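Local coordinates for protein protocadherin-19 isoform 1 (Danio rerio, PDB 5CO1) that mediates calcium-dependent homophilic cell adhesion, robustly when in complex with a classical cadherin, and is essential for early neurulation in the anterior neural plate, at residues A[106-120]-A[191-205]. Numbering follows the deposited sequence.
Sequences NDNAPEIKLLSENSE and AEDSGYPPLRSSKSF. With CA (calcium ion), chain G; CA (calcium ion), chain F; CA (calcium ion), chain E.
N106 and D193 meet at a calcium ion. N106 OD1 binds it at 2.3 Å and D193 OD2 at 2.6 Å. N108 O, D141, D143 and N147 complete the site.

N106 ND2 donates to P197 O (3.1 Å) and to D193 OD2 (2.9 Å). The latter lies in the amide plane and is met on the syn side, 26° out of the carboxylate plane. With CG anti to the backbone N (chi1 -154°), the amide reaches into the 193-199 loop. D193 OD1 takes the backbone N of G195, forming an Asx turn, and that of L199 from the opposite face of the carboxylate, which, with the calcium, should limit its rotation.

N106 to N108 belong to the calcium-binding linker between EC3 and EC4, where D107 binds two further calcium ions. Strand 111-115, at the edge of one EC4 sheet, runs at 27° to strand 200-205 in the sandwich's other sheet.

Apolar contacts lie along the strands. I112 CD1 touches A191 CB (3.8 Å), as does P110 CB. L114 CD1 touches F205 CD2 (3.5 Å), and L114 CD2 lies over one ring face near the rim.

K203 runs past I112 and its NZ donates to S119 O (2.9 Å), in the carbonyl plane.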
ATOM      1  N   ASN A 106       4.250  -4.992   4.250  1.00 44.37           N
ATOM      2  CA  ASN A 106       2.938  -4.948   4.833  1.00 43.02           C
ATOM      3  C   ASN A 106       2.809  -3.891   5.934  1.00 44.65           C
ATOM      4  O   ASN A 106       2.786  -4.196   7.095  1.00 49.00           O
ATOM      5  CB  ASN A 106       2.565  -6.285   5.374  1.00 42.62           C
ATOM      6  CG  ASN A 106       1.069  -6.481   5.406  1.00 48.10           C
ATOM      7  OD1 ASN A 106       0.325  -5.749   4.765  1.00 60.77           O
ATOM      8  ND2 ASN A 106       0.623  -7.495   6.108  1.00 51.44           N
ATOM      9  N   ASP A 107       2.676  -2.641   5.545  1.00 45.17           N
ATOM     10  CA  ASP A 107       2.439  -1.582   6.497  1.00 48.96           C
ATOM     11  C   ASP A 107       0.989  -1.046   6.416  1.00 49.36           C
ATOM     12  O   ASP A 107       0.733   0.062   6.812  1.00 51.15           O
ATOM     13  CB  ASP A 107       3.460  -0.452   6.282  1.00 47.85           C
ATOM     14  CG  ASP A 107       3.447   0.114   4.857  1.00 48.34           C
ATOM     15  OD1 ASP A 107       3.023  -0.597   3.917  1.00 55.73           O
ATOM     16  OD2 ASP A 107       3.956   1.237   4.659  1.00 47.29           O
ATOM     17  N   ASN A 108       0.061  -1.816   5.860  1.00 55.47           N
ATOM     18  CA  ASN A 108      -1.332  -1.377   5.725  1.00 53.15           C
ATOM     19  C   ASN A 108      -2.266  -2.494   6.073  1.00 49.32           C
ATOM     20  O   ASN A 108      -2.261  -3.532   5.425  1.00 48.84           O
ATOM     21  CB  ASN A 108      -1.649  -0.926   4.291  1.00 57.54           C
ATOM     22  CG  ASN A 108      -1.178   0.485   4.001  1.00 59.36           C
ATOM     23  OD1 ASN A 108      -1.790   1.439   4.458  1.00 59.14           O
ATOM     24  ND2 ASN A 108      -0.026   0.619   3.330  1.00 61.80           N
ATOM     25  N   ALA A 109      -3.101  -2.241   7.067  1.00 54.31           N
ATOM     26  CA  ALA A 109      -4.126  -3.167   7.516  1.00 55.96           C
ATOM     27  C   ALA A 109      -5.284  -3.162   6.532  1.00 61.75           C
ATOM     28  O   ALA A 109      -5.442  -2.214   5.755  1.00 64.30           O
ATOM     29  CB  ALA A 109      -4.616  -2.747   8.888  1.00 51.22           C
ATOM     30  N   PRO A 110      -6.125  -4.205   6.582  1.00 64.67           N
ATOM     31  CA  PRO A 110      -7.281  -4.215   5.686  1.00 65.05           C
ATOM     32  C   PRO A 110      -8.342  -3.226   6.120  1.00 59.21           C
ATOM     33  O   PRO A 110      -8.553  -3.084   7.315  1.00 59.17           O
ATOM     34  CB  PRO A 110      -7.807  -5.646   5.795  1.00 65.34           C
ATOM     35  CG  PRO A 110      -6.655  -6.456   6.251  1.00 63.67           C
ATOM     36  CD  PRO A 110      -5.791  -5.548   7.080  1.00 62.93           C
ATOM     37  N   GLU A 111      -8.865  -2.456   5.160  1.00 65.47           N
ATOM     38  CA  GLU A 111     -10.063  -1.602   5.330  1.00 72.95           C
ATOM     39  C   GLU A 111     -11.320  -2.424   5.019  1.00 73.56           C
ATOM     40  O   GLU A 111     -11.424  -3.039   3.950  1.00 66.83           O
ATOM     41  CB  GLU A 111     -10.048  -0.383   4.375  1.00 75.41           C
ATOM     42  CG  GLU A 111      -8.753   0.421   4.326  1.00 87.05           C
ATOM     43  CD  GLU A 111      -8.484   1.112   2.967  1.00104.06           C
ATOM     44  OE1 GLU A 111      -8.030   0.453   1.992  1.00102.37           O
ATOM     45  OE2 GLU A 111      -8.609   2.355   2.899  1.00115.02           O
ATOM     46  N   ILE A 112     -12.296  -2.384   5.921  1.00 73.96           N
ATOM     47  CA  ILE A 112     -13.580  -3.043   5.684  1.00 75.92           C
ATOM     48  C   ILE A 112     -14.685  -2.034   5.370  1.00 76.90           C
ATOM     49  O   ILE A 112     -15.134  -1.314   6.253  1.00 69.87           O
ATOM     50  CB  ILE A 112     -14.032  -3.846   6.912  1.00 77.36           C
ATOM     51  CG1 ILE A 112     -13.064  -4.988   7.200  1.00 79.09           C
ATOM     52  CG2 ILE A 112     -15.418  -4.424   6.684  1.00 79.92           C
ATOM     53  CD1 ILE A 112     -13.256  -5.619   8.570  1.00 79.45           C
ATOM     54  N   LYS A 113     -15.227  -2.103   4.156  1.00 90.01           N
ATOM     55  CA  LYS A 113     -16.308  -1.204   3.731  1.00 92.61           C
ATOM     56  C   LYS A 113     -17.656  -1.927   3.540  1.00 87.75           C
ATOM     57  O   LYS A 113     -17.735  -2.968   2.856  1.00 69.65           O
ATOM     58  CB  LYS A 113     -15.899  -0.467   2.451  1.00 97.24           C
ATOM     59  CG  LYS A 113     -15.085   0.795   2.710  1.00108.99           C
ATOM     60  CD  LYS A 113     -15.886   1.834   3.497  1.00123.08           C
ATOM     61  CE  LYS A 113     -15.403   3.260   3.253  1.00128.30           C
ATOM     62  NZ  LYS A 113     -14.024   3.482   3.772  1.00129.50           N
ATOM     63  N   LEU A 114     -18.676  -1.421   4.241  1.00 89.45           N
ATOM     64  CA  LEU A 114     -20.094  -1.652   3.896  1.00 95.77           C
ATOM     65  C   LEU A 114     -20.575  -0.862   2.670  1.00 92.46           C
ATOM     66  O   LEU A 114     -20.572   0.369   2.679  1.00 85.13           O
ATOM     67  CB  LEU A 114     -20.986  -1.252   5.070  1.00 98.72           C
ATOM     68  CG  LEU A 114     -21.137  -2.287   6.178  1.00106.21           C
ATOM     69  CD1 LEU A 114     -21.752  -1.631   7.404  1.00110.91           C
ATOM     70  CD2 LEU A 114     -21.985  -3.465   5.721  1.00101.89           C
ATOM     71  N   LEU A 115     -21.100  -1.569   1.670  1.00 92.90           N
ATOM     72  CA  LEU A 115     -22.033  -0.961   0.704  1.00100.58           C
ATOM     73  C   LEU A 115     -23.480  -0.876   1.247  1.00101.19           C
ATOM     74  O   LEU A 115     -24.303  -1.798   1.090  1.00 79.87           O
ATOM     75  CB  LEU A 115     -21.984  -1.703  -0.637  1.00 97.75           C
ATOM     76  CG  LEU A 115     -20.893  -1.221  -1.607  1.00107.91           C
ATOM     77  CD1 LEU A 115     -19.595  -0.854  -0.887  1.00100.09           C
ATOM     78  CD2 LEU A 115     -20.642  -2.261  -2.695  1.00108.59           C
ATOM     79  N   SER A 116     -23.744   0.213   1.963  1.00103.91           N
ATOM     80  CA  SER A 116     -25.099   0.706   2.147  1.00118.47           C
ATOM     81  C   SER A 116     -25.101   2.237   2.107  1.00137.56           C
ATOM     82  O   SER A 116     -24.049   2.868   1.976  1.00142.08           O
ATOM     83  CB  SER A 116     -25.667   0.201   3.471  1.00108.39           C
ATOM     84  OG  SER A 116     -27.081   0.226   3.452  1.00100.70           O
ATOM     85  N   GLU A 117     -26.283   2.826   2.263  1.00149.45           N
ATOM     86  CA  GLU A 117     -26.432   4.284   2.297  1.00148.48           C
ATOM     87  C   GLU A 117     -25.920   4.872   3.618  1.00141.71           C
ATOM     88  O   GLU A 117     -25.757   6.084   3.734  1.00129.39           O
ATOM     89  CB  GLU A 117     -27.899   4.677   2.077  1.00146.20           C
ATOM     90  CG  GLU A 117     -28.454   4.265   0.724  1.00140.63           C
ATOM     91  CD  GLU A 117     -28.870   2.802   0.664  1.00140.91           C
ATOM     92  OE1 GLU A 117     -28.139   1.923   1.196  1.00132.70           O
ATOM     93  OE2 GLU A 117     -29.935   2.517   0.060  1.00152.97           O
ATOM     94  N   ASN A 118     -25.686   4.010   4.609  1.00144.69           N
ATOM     95  CA  ASN A 118     -24.948   4.390   5.818  1.00145.62           C
ATOM     96  C   ASN A 118     -24.046   3.273   6.352  1.00139.01           C
ATOM     97  O   ASN A 118     -24.329   2.085   6.168  1.00117.43           O
ATOM     98  CB  ASN A 118     -25.924   4.811   6.914  1.00150.25           C
ATOM     99  CG  ASN A 118     -26.517   6.183   6.667  1.00157.72           C
ATOM    100  OD1 ASN A 118     -25.787   7.154   6.456  1.00153.17           O
ATOM    101  ND2 ASN A 118     -27.846   6.268   6.669  1.00153.27           N
ATOM    102  N   SER A 119     -22.998   3.677   7.071  1.00139.64           N
ATOM    103  CA  SER A 119     -21.948   2.763   7.541  1.00130.17           C
ATOM    104  C   SER A 119     -22.312   2.050   8.858  1.00141.11           C
ATOM    105  O   SER A 119     -21.541   1.223   9.355  1.00129.05           O
ATOM    106  CB  SER A 119     -20.623   3.520   7.704  1.00118.68           C
ATOM    107  OG  SER A 119     -20.008   3.748   6.449  1.00105.40           O
ATOM    108  N   GLU A 120     -23.460   2.404   9.442  1.00150.16           N
ATOM    109  CA  GLU A 120     -24.146   1.534  10.410  1.00152.13           C
ATOM    110  C   GLU A 120     -25.655   1.418  10.132  1.00163.23           C
ATOM    111  O   GLU A 120     -26.218   0.320  10.209  1.00151.59           O
ATOM    112  CB  GLU A 120     -23.927   2.027  11.847  1.00146.42           C
ATOM    113  CG  GLU A 120     -22.477   2.026  12.303  1.00144.44           C
ATOM    114  CD  GLU A 120     -21.723   3.280  11.886  1.00141.54           C
ATOM    115  OE1 GLU A 120     -22.338   4.366  11.869  1.00136.89           O
ATOM    116  OE2 GLU A 120     -20.514   3.185  11.586  1.00126.31           O
ATOM    117  N   ALA A 191     -11.208  -9.177   9.472  1.00 53.00           N
ATOM    118  CA  ALA A 191     -10.467  -9.331   8.218  1.00 51.07           C
ATOM    119  C   ALA A 191      -8.946  -9.536   8.420  1.00 50.89           C
ATOM    120  O   ALA A 191      -8.349  -8.898   9.257  1.00 47.99           O
ATOM    121  CB  ALA A 191     -10.709  -8.105   7.340  1.00 52.93           C
ATOM    122  N   GLU A 192      -8.314 -10.311   7.542  1.00 51.90           N
ATOM    123  CA  GLU A 192      -6.902 -10.595   7.649  1.00 54.06           C
ATOM    124  C   GLU A 192      -6.278 -10.666   6.262  1.00 53.07           C
ATOM    125  O   GLU A 192      -6.760 -11.382   5.376  1.00 49.69           O
ATOM    126  CB  GLU A 192      -6.648 -11.905   8.426  1.00 59.69           C
ATOM    127  CG  GLU A 192      -5.184 -12.161   8.833  1.00 65.05           C
ATOM    128  CD  GLU A 192      -4.976 -13.362   9.783  1.00 72.79           C
ATOM    129  OE1 GLU A 192      -4.124 -13.285  10.715  1.00 75.70           O
ATOM    130  OE2 GLU A 192      -5.660 -14.398   9.616  1.00 88.61           O
ATOM    131  N   ASP A 193      -5.144  -9.981   6.126  1.00 50.91           N
ATOM    132  CA  ASP A 193      -4.380  -9.997   4.913  1.00 51.47           C
ATOM    133  C   ASP A 193      -3.363 -11.097   5.007  1.00 52.91           C
ATOM    134  O   ASP A 193      -3.338 -11.808   5.987  1.00 66.23           O
ATOM    135  CB  ASP A 193      -3.734  -8.637   4.674  1.00 55.85           C
ATOM    136  CG  ASP A 193      -2.546  -8.380   5.572  1.00 55.99           C
ATOM    137  OD1 ASP A 193      -1.858  -9.372   5.929  1.00 56.35           O
ATOM    138  OD2 ASP A 193      -2.267  -7.179   5.837  1.00 48.77           O
ATOM    139  N   SER A 194      -2.607 -11.329   3.948  1.00 53.27           N
ATOM    140  CA  SER A 194      -1.810 -12.539   3.846  1.00 54.83           C
ATOM    141  C   SER A 194      -0.330 -12.215   3.773  1.00 54.33           C
ATOM    142  O   SER A 194       0.473 -13.009   3.286  1.00 60.57           O
ATOM    143  CB  SER A 194      -2.246 -13.324   2.622  1.00 56.61           C
ATOM    144  OG  SER A 194      -3.655 -13.407   2.615  1.00 62.64           O
ATOM    145  N   GLY A 195       0.004 -11.009   4.202  1.00 55.80           N
ATOM    146  CA  GLY A 195       1.378 -10.591   4.363  1.00 58.75           C
ATOM    147  C   GLY A 195       1.982 -11.202   5.602  1.00 60.22           C
ATOM    148  O   GLY A 195       1.357 -12.000   6.290  1.00 63.41           O
ATOM    149  N   TYR A 196       3.234 -10.873   5.850  1.00 75.82           N
ATOM    150  CA  TYR A 196       3.870 -11.266   7.094  1.00 90.24           C
ATOM    151  C   TYR A 196       4.647 -10.080   7.643  1.00 76.62           C
ATOM    152  O   TYR A 196       5.272  -9.357   6.888  1.00 74.79           O
ATOM    153  CB  TYR A 196       4.780 -12.504   6.916  1.00109.13           C
ATOM    154  CG  TYR A 196       4.975 -13.292   8.213  1.00122.19           C
ATOM    155  CD1 TYR A 196       5.699 -12.746   9.286  1.00130.49           C
ATOM    156  CD2 TYR A 196       4.367 -14.536   8.403  1.00126.57           C
ATOM    157  CE1 TYR A 196       5.825 -13.419  10.495  1.00135.97           C
ATOM    158  CE2 TYR A 196       4.478 -15.213   9.616  1.00141.43           C
ATOM    159  CZ  TYR A 196       5.210 -14.653  10.657  1.00145.80           C
ATOM    160  OH  TYR A 196       5.350 -15.332  11.854  1.00133.89           O
ATOM    161  N   PRO A 197       4.450  -9.775   8.923  1.00 76.37           N
ATOM    162  CA  PRO A 197       3.364 -10.356   9.716  1.00 77.91           C
ATOM    163  C   PRO A 197       1.985 -10.014   9.133  1.00 68.71           C
ATOM    164  O   PRO A 197       1.840  -8.947   8.532  1.00 56.42           O
ATOM    165  CB  PRO A 197       3.551  -9.701  11.082  1.00 85.58           C
ATOM    166  CG  PRO A 197       4.166  -8.367  10.773  1.00 86.28           C
ATOM    167  CD  PRO A 197       5.001  -8.555   9.535  1.00 82.19           C
ATOM    168  N   PRO A 198       1.014 -10.949   9.226  1.00 70.13           N
ATOM    169  CA  PRO A 198      -0.383 -10.664   8.900  1.00 64.92           C
ATOM    170  C   PRO A 198      -0.906  -9.537   9.742  1.00 61.63           C
ATOM    171  O   PRO A 198      -0.545  -9.448  10.901  1.00 76.32           O
ATOM    172  CB  PRO A 198      -1.095 -11.953   9.277  1.00 63.93           C
ATOM    173  CG  PRO A 198      -0.080 -13.003   9.016  1.00 68.14           C
ATOM    174  CD  PRO A 198       1.227 -12.395   9.430  1.00 68.33           C
ATOM    175  N   LEU A 199      -1.577  -8.585   9.105  1.00 56.64           N
ATOM    176  CA  LEU A 199      -2.255  -7.525   9.799  1.00 52.44           C
ATOM    177  C   LEU A 199      -3.751  -7.765   9.696  1.00 52.07           C
ATOM    178  O   LEU A 199      -4.255  -8.366   8.750  1.00 47.02           O
ATOM    179  CB  LEU A 199      -1.933  -6.181   9.164  1.00 55.46           C
ATOM    180  CG  LEU A 199      -0.535  -5.598   9.329  1.00 56.59           C
ATOM    181  CD1 LEU A 199      -0.385  -4.377   8.423  1.00 59.47           C
ATOM    182  CD2 LEU A 199      -0.252  -5.222  10.763  1.00 50.34           C
ATOM    183  N   ARG A 200      -4.478  -7.289  10.679  1.00 53.03           N
ATOM    184  CA  ARG A 200      -5.858  -7.632  10.731  1.00 55.13           C
ATOM    185  C   ARG A 200      -6.670  -6.512  11.349  1.00 56.15           C
ATOM    186  O   ARG A 200      -6.135  -5.541  11.847  1.00 58.59           O
ATOM    187  CB  ARG A 200      -6.067  -8.999  11.406  1.00 54.37           C
ATOM    188  CG  ARG A 200      -5.653  -9.096  12.853  1.00 53.19           C
ATOM    189  CD  ARG A 200      -6.331 -10.244  13.592  1.00 55.01           C
ATOM    190  NE  ARG A 200      -5.889 -11.576  13.153  1.00 57.21           N
ATOM    191  CZ  ARG A 200      -6.485 -12.723  13.485  1.00 60.42           C
ATOM    192  NH1 ARG A 200      -7.551 -12.741  14.270  1.00 64.60           N
ATOM    193  NH2 ARG A 200      -6.063 -13.868  12.979  1.00 66.21           N
ATOM    194  N   SER A 201      -7.941  -6.517  11.020  1.00 59.25           N
ATOM    195  CA  SER A 201      -8.744  -5.344  11.162  1.00 64.73           C
ATOM    196  C   SER A 201     -10.142  -5.838  11.430  1.00 62.46           C
ATOM    197  O   SER A 201     -10.489  -6.971  11.086  1.00 58.17           O
ATOM    198  CB  SER A 201      -8.681  -4.520   9.878  1.00 70.34           C
ATOM    199  OG  SER A 201      -9.746  -3.598   9.830  1.00 74.22           O
ATOM    200  N   SER A 202     -10.935  -5.028  12.096  1.00 60.36           N
ATOM    201  CA  SER A 202     -12.299  -5.427  12.300  1.00 69.76           C
ATOM    202  C   SER A 202     -13.275  -4.263  12.458  1.00 74.52           C
ATOM    203  O   SER A 202     -12.884  -3.150  12.804  1.00 75.80           O
ATOM    204  CB  SER A 202     -12.397  -6.464  13.431  1.00 70.67           C
ATOM    205  OG  SER A 202     -12.102  -5.913  14.687  1.00 73.75           O
ATOM    206  N   LYS A 203     -14.506  -4.505  12.003  1.00 80.57           N
ATOM    207  CA  LYS A 203     -15.550  -3.488  11.941  1.00 82.87           C
ATOM    208  C   LYS A 203     -16.792  -4.059  12.584  1.00 74.64           C
ATOM    209  O   LYS A 203     -17.237  -5.152  12.235  1.00 59.89           O
ATOM    210  CB  LYS A 203     -15.857  -3.114  10.488  1.00 92.63           C
ATOM    211  CG  LYS A 203     -16.972  -2.092  10.332  1.00105.83           C
ATOM    212  CD  LYS A 203     -16.789  -1.257   9.071  1.00112.98           C
ATOM    213  CE  LYS A 203     -18.120  -0.879   8.429  1.00118.79           C
ATOM    214  NZ  LYS A 203     -18.826   0.191   9.181  1.00124.03           N
ATOM    215  N   SER A 204     -17.268  -3.363  13.607  1.00 83.21           N
ATOM    216  CA  SER A 204     -18.535  -3.691  14.257  1.00 90.14           C
ATOM    217  C   SER A 204     -19.616  -2.745  13.787  1.00 90.09           C
ATOM    218  O   SER A 204     -19.402  -1.538  13.730  1.00 84.12           O
ATOM    219  CB  SER A 204     -18.403  -3.579  15.765  1.00 87.72           C
ATOM    220  OG  SER A 204     -17.801  -4.748  16.273  1.00 94.55           O
ATOM    221  N   PHE A 205     -20.763  -3.301  13.415  1.00 94.80           N
ATOM    222  CA  PHE A 205     -21.831  -2.504  12.826  1.00 99.78           C
ATOM    223  C   PHE A 205     -23.205  -3.099  13.090  1.00 99.87           C
ATOM    224  O   PHE A 205     -23.378  -4.323  13.180  1.00 84.10           O
ATOM    225  CB  PHE A 205     -21.622  -2.353  11.324  1.00100.89           C
ATOM    226  CG  PHE A 205     -21.877  -3.608  10.555  1.00 95.34           C
ATOM    227  CD1 PHE A 205     -20.953  -4.637  10.562  1.00 97.72           C
ATOM    228  CD2 PHE A 205     -23.060  -3.786   9.876  1.00 92.35           C
ATOM    229  CE1 PHE A 205     -21.195  -5.810   9.874  1.00 95.60           C
ATOM    230  CE2 PHE A 205     -23.310  -4.955   9.188  1.00 92.34           C
ATOM    231  CZ  PHE A 205     -22.377  -5.972   9.184  1.00 92.17           C
TER
HETATM  232 CA    CA G1003      -1.795  -5.284   4.105  1.00 53.61          CA
HETATM  233 CA    CA F1002       3.272  -1.363   1.836  1.00 47.62          CA
HETATM  234 CA    CA E1001       3.735   2.425   2.886  1.00 63.26          CA
HETATM  235  O   HOH W   1       1.600   3.229   3.602  1.00 63.64           O
HETATM  236  O   HOH W   2       4.900   4.162   3.742  1.00 57.15           O